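Local coordinates for brefeldin A esterase (Bacillus subtilis, PDB 1JKM), which hydrolyses the lactone ester of brefeldin A, probably by the serine-hydrolase mechanism of the alpha/beta hydrolase family, and is homologous to mammalian hormone-sensitive lipase, at residues 85-90 and 168-173; 172-175 and 181-184; 202-207 and 278-283. All blocks are in the same frame, centred on the assembly; numbering follows the deposited sequence.

Interaction 1 (85-90 and 168-173)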
loop_
_atom_site.group_PDB
_atom_site.type_symbol
_atom_site.label_atom_id
_atom_site.label_comp_id
_atom_site.label_asym_id
_atom_site.label_seq_id
_atom_site.Cartn_x
_atom_site.Cartn_y
_atom_site.Cartn_z
ATOM N N GLU B 85 33.354 17.775 -3.629
ATOM C CA GLU B 85 34.073 18.742 -4.441
ATOM C C GLU B 85 33.456 20.106 -4.116
ATOM O O GLU B 85 32.297 20.153 -3.701
ATOM C CB GLU B 85 33.968 18.501 -5.929
ATOM C CG GLU B 85 34.523 17.204 -6.457
ATOM C CD GLU B 85 35.999 17.181 -6.786
ATOM O OE1 GLU B 85 36.695 18.209 -6.648
ATOM O OE2 GLU B 85 36.472 16.093 -7.203
ATOM N N THR B 86 34.238 21.174 -4.229
ATOM C CA THR B 86 33.648 22.504 -4.108
ATOM C C THR B 86 33.895 23.269 -5.398
ATOM O O THR B 86 34.978 23.122 -5.976
ATOM C CB THR B 86 34.284 23.223 -2.906
ATOM O OG1 THR B 86 34.087 22.444 -1.711
ATOM C CG2 THR B 86 33.703 24.609 -2.738
ATOM N N ILE B 87 32.888 23.884 -5.986
ATOM C CA ILE B 87 33.060 24.824 -7.078
ATOM C C ILE B 87 32.498 26.181 -6.676
ATOM O O ILE B 87 31.816 26.285 -5.646
ATOM C CB ILE B 87 32.316 24.324 -8.346
ATOM C CG1 ILE B 87 30.813 24.346 -8.132
ATOM C CG2 ILE B 87 32.814 22.934 -8.732
ATOM C CD1 ILE B 87 29.941 23.902 -9.284
ATOM N N LEU B 88 32.728 27.214 -7.475
ATOM C CA LEU B 88 32.106 28.506 -7.202
ATOM C C LEU B 88 30.976 28.815 -8.179
ATOM O O LEU B 88 31.103 28.556 -9.372
ATOM C CB LEU B 88 33.133 29.642 -7.278
ATOM C CG LEU B 88 34.158 29.693 -6.139
ATOM C CD1 LEU B 88 35.564 29.537 -6.687
ATOM C CD2 LEU B 88 34.001 30.996 -5.372
ATOM N N GLY B 89 29.931 29.470 -7.681
ATOM C CA GLY B 89 28.805 29.825 -8.529
ATOM C C GLY B 89 28.872 31.311 -8.867
ATOM O O GLY B 89 29.853 32.023 -8.634
ATOM N N VAL B 90 27.755 31.838 -9.339
ATOM C CA VAL B 90 27.728 33.121 -10.050
ATOM C C VAL B 90 27.965 34.303 -9.134
ATOM O O VAL B 90 28.421 35.379 -9.566
ATOM C CB VAL B 90 26.401 33.147 -10.828
ATOM C CG1 VAL B 90 25.892 34.519 -11.195
ATOM C CG2 VAL B 90 26.614 32.312 -12.099
ATOM N N CYS B 168 22.550 25.342 -9.812
ATOM C CA CYS B 168 22.426 24.049 -10.492
ATOM C C CYS B 168 23.059 24.074 -11.885
ATOM O O CYS B 168 23.802 23.169 -12.242
ATOM C CB CYS B 168 20.943 23.647 -10.595
ATOM S SG CYS B 168 20.103 23.302 -9.003
ATOM N N LEU B 169 22.785 25.109 -12.695
ATOM C CA LEU B 169 23.491 25.310 -13.955
ATOM C C LEU B 169 25.002 25.341 -13.795
ATOM O O LEU B 169 25.693 24.623 -14.523
ATOM C CB LEU B 169 23.024 26.589 -14.654
ATOM C CG LEU B 169 23.332 26.898 -16.115
ATOM C CD1 LEU B 169 24.694 27.554 -16.269
ATOM C CD2 LEU B 169 23.258 25.669 -17.009
ATOM N N ALA B 170 25.571 26.154 -12.888
ATOM C CA ALA B 170 27.019 26.044 -12.633
ATOM C C ALA B 170 27.503 24.614 -12.455
ATOM O O ALA B 170 28.530 24.179 -13.019
ATOM C CB ALA B 170 27.390 26.891 -11.416
ATOM N N ALA B 171 26.832 23.831 -11.598
ATOM C CA ALA B 171 27.254 22.452 -11.343
ATOM C C ALA B 171 27.156 21.554 -12.568
ATOM O O ALA B 171 28.067 20.767 -12.828
ATOM C CB ALA B 171 26.340 21.887 -10.238
ATOM N N VAL B 172 26.078 21.676 -13.352
ATOM C CA VAL B 172 25.953 20.863 -14.571
ATOM C C VAL B 172 27.090 21.169 -15.539
ATOM O O VAL B 172 27.740 20.249 -16.018
ATOM C CB VAL B 172 24.573 21.040 -15.246
ATOM C CG1 VAL B 172 24.527 20.552 -16.684
ATOM C CG2 VAL B 172 23.498 20.292 -14.452
ATOM N N LEU B 173 27.374 22.444 -15.798
ATOM C CA LEU B 173 28.512 22.808 -16.648
ATOM C C LEU B 173 29.854 22.344 -16.128
ATOM O O LEU B 173 30.656 21.745 -16.861
ATOM C CB LEU B 173 28.545 24.333 -16.812
ATOM C CG LEU B 173 27.335 24.978 -17.473
ATOM C CD1 LEU B 173 27.560 26.480 -17.610
ATOM C CD2 LEU B 173 27.031 24.345 -18.830
#
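Ile-87 on the edge strand 80-88 meets Ala-170 and Ala-171 of helix 163-177 almost entirely through one methyl group, its CD1. Among the apolar contacts, the closest approach is to the helix backbone: Ile-87 CD1 lies 3.7 Å from Ala-171 CA and 4.2 Å from Ala-171 CB. It reaches there because CG1 sits between the backbone N and carbonyl carbon (chi1 67°) and the chain then runs straight out (chi2 179°). Ala-170 is nevertheless the helix residue most covered, lying between Ile-87 CD1 and Gly-89 CA. Gly-89 CA, past the end of the strand, stands 4.4 Å from Ala-170 CB, and the backbones come nearest at this pair, with CA atoms 5.9 Å apart.

The polar backbone of Ile-87 is spent within the sheet, on Ile-95 of the next strand; towards the helix, Ala-170 O is only a van der Waals neighbour of Ile-87 CD1, at 4.0 Å. Trp-174 and Ile-95 also touch the Ile-87 side chain, and Ala-171 packs on Leu-97. The contact buries 134 Å² in all, which implies that strand and helix are held together here by apolar burial, with the small alanines letting the strand approach the helix, and without directional bonds.

Interaction 2 (172-175 and 181-184)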
loop_
_atom_site.group_PDB
_atom_site.type_symbol
_atom_site.label_atom_id
_atom_site.label_comp_id
_atom_site.label_asym_id
_atom_site.label_seq_id
_atom_site.Cartn_x
_atom_site.Cartn_y
_atom_site.Cartn_z
ATOM N N VAL B 172 26.078 21.676 -13.352
ATOM C CA VAL B 172 25.953 20.863 -14.571
ATOM C C VAL B 172 27.090 21.169 -15.539
ATOM O O VAL B 172 27.740 20.249 -16.018
ATOM C CB VAL B 172 24.573 21.040 -15.246
ATOM C CG1 VAL B 172 24.527 20.552 -16.684
ATOM C CG2 VAL B 172 23.498 20.292 -14.452
ATOM N N LEU B 173 27.374 22.444 -15.798
ATOM C CA LEU B 173 28.512 22.808 -16.648
ATOM C C LEU B 173 29.854 22.344 -16.128
ATOM O O LEU B 173 30.656 21.745 -16.861
ATOM C CB LEU B 173 28.545 24.333 -16.812
ATOM C CG LEU B 173 27.335 24.978 -17.473
ATOM C CD1 LEU B 173 27.560 26.480 -17.610
ATOM C CD2 LEU B 173 27.031 24.345 -18.830
ATOM N N TRP B 174 30.084 22.444 -14.811
ATOM C CA TRP B 174 31.288 21.861 -14.240
ATOM C C TRP B 174 31.447 20.377 -14.485
ATOM O O TRP B 174 32.513 19.820 -14.780
ATOM C CB TRP B 174 31.318 22.162 -12.728
ATOM C CG TRP B 174 32.627 21.787 -12.106
ATOM C CD1 TRP B 174 33.735 22.584 -11.972
ATOM C CD2 TRP B 174 32.965 20.520 -11.531
ATOM N NE1 TRP B 174 34.741 21.879 -11.343
ATOM C CE2 TRP B 174 34.288 20.608 -11.064
ATOM C CE3 TRP B 174 32.275 19.315 -11.367
ATOM C CZ2 TRP B 174 34.934 19.539 -10.449
ATOM C CZ3 TRP B 174 32.917 18.257 -10.754
ATOM C CH2 TRP B 174 34.236 18.373 -10.301
ATOM N N VAL B 175 30.344 19.636 -14.262
ATOM C CA VAL B 175 30.370 18.191 -14.449
ATOM C C VAL B 175 30.631 17.876 -15.917
ATOM O O VAL B 175 31.406 16.979 -16.212
ATOM C CB VAL B 175 29.030 17.554 -13.981
ATOM C CG1 VAL B 175 28.987 16.066 -14.269
ATOM C CG2 VAL B 175 28.820 17.788 -12.491
ATOM N N SER B 181 37.600 13.300 -16.050
ATOM C CA SER B 181 38.232 13.060 -14.751
ATOM C C SER B 181 37.274 12.335 -13.823
ATOM O O SER B 181 37.665 11.583 -12.930
ATOM C CB SER B 181 38.718 14.380 -14.150
ATOM O OG SER B 181 37.657 15.129 -13.571
ATOM N N LEU B 182 35.977 12.601 -14.000
ATOM C CA LEU B 182 34.937 11.953 -13.214
ATOM C C LEU B 182 34.672 10.545 -13.687
ATOM O O LEU B 182 34.191 9.719 -12.914
ATOM C CB LEU B 182 33.670 12.804 -13.234
ATOM C CG LEU B 182 33.648 13.986 -12.255
ATOM C CD1 LEU B 182 32.339 14.734 -12.370
ATOM C CD2 LEU B 182 33.879 13.514 -10.822
ATOM N N GLY B 183 35.023 10.231 -14.922
ATOM C CA GLY B 183 34.806 8.913 -15.505
ATOM C C GLY B 183 33.337 8.753 -15.906
ATOM O O GLY B 183 32.732 7.766 -15.521
ATOM N N LEU B 184 32.795 9.703 -16.658
ATOM C CA LEU B 184 31.412 9.625 -17.091
ATOM C C LEU B 184 31.264 9.378 -18.587
ATOM O O LEU B 184 31.806 10.089 -19.446
ATOM C CB LEU B 184 30.631 10.883 -16.747
ATOM C CG LEU B 184 30.773 11.472 -15.341
ATOM C CD1 LEU B 184 30.096 12.841 -15.329
ATOM C CD2 LEU B 184 30.204 10.517 -14.313
#
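The indole of Trp-174 is met by Leu-182, whose CD1 approaches CZ3 of the ring at 3.9 Å on an oblique line. At the ring edge, and in its plane, lies CG2 of the adjoining Val-175, while His-178 stacks on the ring and also hydrogen-bonds through ND1 to Trp-174 O. With CG anti to the backbone N, chi1 of -171° together with chi2 of 90° carries the six-membered ring towards 181-184.

Val-175 works through its other branch. CG1 is 4.1 Å from Leu-182 CD1 and 3.6 Å from Leu-184 CD1, and its side chain crosses each leucine at about a right angle. Leu-182 CD1 therefore touches both Trp-174 and Val-175.

The contact packs the last turns of helix 163-177 against the end of helix 179-182 and the first residue of strand 184-192, within the beta-alpha-beta crossover that runs from strand 143-147 through helix 163-177 to strand 184-192. Within 181-184, helix 179-182 ends in a Schellman motif: Gly-183 is its C-prime residue, with phi 77°, and the motif pairs Leu-184 N with Arg-179 O and Gly-183 N with Glu-180 O. That reversal brings Leu-184 CD1 against Val-175 CG1. Leu-184 also packs on Val-143, and Val-175 on Val-145 and Val-187, while Leu-182 O accepts a hydrogen bond from Arg-101 NH2.

Interaction 3 (202-207 and 278-283); sequences TTLLAK and YFASED
Ala-280 and Asp-283 are the two residues of 278-283 that meet helix 194-208, through Leu-204 and Lys-207 respectively. The segment begins with a 3-10 turn whose rings point elsewhere: Tyr-278, hydrogen-bonded through OH to Glu-239, sets its CD2 3.8 Å above one face of the Phe-279 ring, offset toward the rim. At Ala-280 the chain turns its methyl to the helix: Ala-280 CB is 4.4 Å from Leu-204 CD1, a loose apolar contact between buried side chains, and Leu-285 touches both residues.

The helix they face, 194-208, follows strand 184-192. The Gly-Glu-Ser-Gly-Gly sequence at that junction fits the nucleophile elbow of alpha/beta hydrolases, so this contact ties the helix behind the elbow to the segment leading into strand 291-296.

Ser-281 then takes the N-cap position of helix 282-285, its side chain capping a backbone N just beyond the segment. Asp-283 turns its CB away from helix 194-208 and pairs OD1 with Arg-286 NH1 in a salt bridge, leaving its carbonyl as the part nearest Lys-207. Lys-207 NZ is 3.9 Å from Asp-283 O, too long for a bond. Bends at chi3 (110°) and chi4 (130°) bring the ammonium among backbone carbonyls, where it is hydrogen-bonded to Arg-286 O and weakly to Glu-284 O, and their partial negative charge would probably suit it.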
loop_
_atom_site.group_PDB
_atom_site.type_symbol
_atom_site.label_atom_id
_atom_site.label_comp_id
_atom_site.label_asym_id
_atom_site.label_seq_id
_atom_site.Cartn_x
_atom_site.Cartn_y
_atom_site.Cartn_z
ATOM N N THR B 202 17.052 24.364 -15.300
ATOM C CA THR B 202 18.438 24.249 -15.662
ATOM C C THR B 202 18.678 23.895 -17.123
ATOM O O THR B 202 19.663 24.356 -17.739
ATOM C CB THR B 202 19.151 23.183 -14.793
ATOM O OG1 THR B 202 19.073 23.597 -13.429
ATOM C CG2 THR B 202 20.617 23.028 -15.143
ATOM N N THR B 203 17.898 22.959 -17.636
ATOM C CA THR B 203 17.958 22.582 -19.042
ATOM C C THR B 203 17.491 23.714 -19.937
ATOM O O THR B 203 18.162 23.971 -20.931
ATOM C CB THR B 203 17.139 21.290 -19.289
ATOM O OG1 THR B 203 17.670 20.291 -18.386
ATOM C CG2 THR B 203 17.380 20.821 -20.709
ATOM N N LEU B 204 16.444 24.439 -19.546
ATOM C CA LEU B 204 15.940 25.529 -20.364
ATOM C C LEU B 204 16.959 26.678 -20.392
ATOM O O LEU B 204 17.197 27.256 -21.449
ATOM C CB LEU B 204 14.618 26.045 -19.819
ATOM C CG LEU B 204 13.444 25.059 -19.904
ATOM C CD1 LEU B 204 12.217 25.640 -19.222
ATOM C CD2 LEU B 204 13.145 24.659 -21.346
ATOM N N LEU B 205 17.598 26.921 -19.259
ATOM C CA LEU B 205 18.628 27.924 -19.119
ATOM C C LEU B 205 19.888 27.554 -19.874
ATOM O O LEU B 205 20.417 28.388 -20.630
ATOM C CB LEU B 205 18.984 28.172 -17.661
ATOM C CG LEU B 205 18.969 29.574 -17.060
ATOM C CD1 LEU B 205 20.183 29.741 -16.153
ATOM C CD2 LEU B 205 18.901 30.713 -18.061
ATOM N N ALA B 206 20.346 26.311 -19.805
ATOM C CA ALA B 206 21.444 25.858 -20.626
ATOM C C ALA B 206 21.129 26.081 -22.110
ATOM O O ALA B 206 22.027 26.579 -22.802
ATOM C CB ALA B 206 21.819 24.406 -20.366
ATOM N N LYS B 207 19.915 25.791 -22.572
ATOM C CA LYS B 207 19.563 26.057 -23.950
ATOM C C LYS B 207 19.653 27.550 -24.327
ATOM O O LYS B 207 20.060 27.886 -25.438
ATOM C CB LYS B 207 18.159 25.574 -24.292
ATOM C CG LYS B 207 17.815 25.745 -25.766
ATOM C CD LYS B 207 16.570 24.970 -26.163
ATOM C CE LYS B 207 15.421 25.916 -26.457
ATOM N NZ LYS B 207 14.766 25.630 -27.755
ATOM N N TYR B 278 5.905 25.084 -16.305
ATOM C CA TYR B 278 4.567 24.882 -16.835
ATOM C C TYR B 278 4.253 25.936 -17.913
ATOM O O TYR B 278 3.398 25.665 -18.754
ATOM C CB TYR B 278 3.531 24.999 -15.723
ATOM C CG TYR B 278 2.083 24.825 -16.044
ATOM C CD1 TYR B 278 1.531 23.601 -16.463
ATOM C CD2 TYR B 278 1.205 25.901 -15.927
ATOM C CE1 TYR B 278 0.188 23.455 -16.751
ATOM C CE2 TYR B 278 -0.126 25.784 -16.206
ATOM C CZ TYR B 278 -0.635 24.557 -16.620
ATOM O OH TYR B 278 -1.969 24.500 -16.892
ATOM N N PHE B 279 4.878 27.112 -17.831
ATOM C CA PHE B 279 4.543 28.170 -18.799
ATOM C C PHE B 279 5.489 28.177 -19.991
ATOM O O PHE B 279 5.355 29.083 -20.838
ATOM C CB PHE B 279 4.596 29.552 -18.095
ATOM C CG PHE B 279 3.437 29.650 -17.138
ATOM C CD1 PHE B 279 2.193 30.040 -17.591
ATOM C CD2 PHE B 279 3.609 29.305 -15.797
ATOM C CE1 PHE B 279 1.124 30.118 -16.717
ATOM C CE2 PHE B 279 2.536 29.391 -14.930
ATOM C CZ PHE B 279 1.296 29.778 -15.397
ATOM N N ALA B 280 6.425 27.255 -20.120
ATOM C CA ALA B 280 7.223 27.116 -21.333
ATOM C C ALA B 280 6.326 26.889 -22.546
ATOM O O ALA B 280 5.302 26.184 -22.482
ATOM C CB ALA B 280 8.263 26.025 -21.134
ATOM N N SER B 281 6.550 27.668 -23.623
ATOM C CA SER B 281 5.784 27.398 -24.844
ATOM C C SER B 281 6.423 26.246 -25.618
ATOM O O SER B 281 7.611 25.936 -25.445
ATOM C CB SER B 281 5.753 28.682 -25.707
ATOM O OG SER B 281 7.113 28.919 -26.046
ATOM N N GLU B 282 5.697 25.716 -26.610
ATOM C CA GLU B 282 6.265 24.669 -27.456
ATOM C C GLU B 282 7.504 25.091 -28.205
ATOM O O GLU B 282 8.475 24.313 -28.317
ATOM C CB GLU B 282 5.196 24.147 -28.445
ATOM C CG GLU B 282 4.053 23.483 -27.696
ATOM C CD GLU B 282 2.869 23.081 -28.550
ATOM O OE1 GLU B 282 3.049 22.956 -29.786
ATOM O OE2 GLU B 282 1.782 22.858 -27.952
ATOM N N ASP B 283 7.581 26.352 -28.678
ATOM C CA ASP B 283 8.788 26.761 -29.388
ATOM C C ASP B 283 9.991 26.795 -28.485
ATOM O O ASP B 283 11.101 26.413 -28.879
ATOM C CB ASP B 283 8.595 28.127 -30.080
ATOM C CG ASP B 283 7.900 27.909 -31.416
ATOM O OD1 ASP B 283 8.381 27.049 -32.198
ATOM O OD2 ASP B 283 6.879 28.569 -31.674
#

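How the interactions relate
Interactions 1 and 2 share helix 163-177, with Val-172 and Leu-173 common to both, and their centres are about 11 Å apart. They also meet directly: Ile-87 CG2 lies 3.4 Å from Trp-174 CD1, so the tryptophan bridges strand 80-88 and the end of helix 179-182. Interaction 3 comes later in the chain, its centre about 20 Å from that of interaction 1 and 23 Å from that of interaction 2. It is linked to both through helix 194-208, where Thr-202 CG2 stands 4.0 Å from Val-172 CG2. The contacts thus lie in series, from outermost strand 80-88 over helices 163-177 and 194-208 to the segment before strand 291-296, joining strands far apart in the sheet through two touching helices.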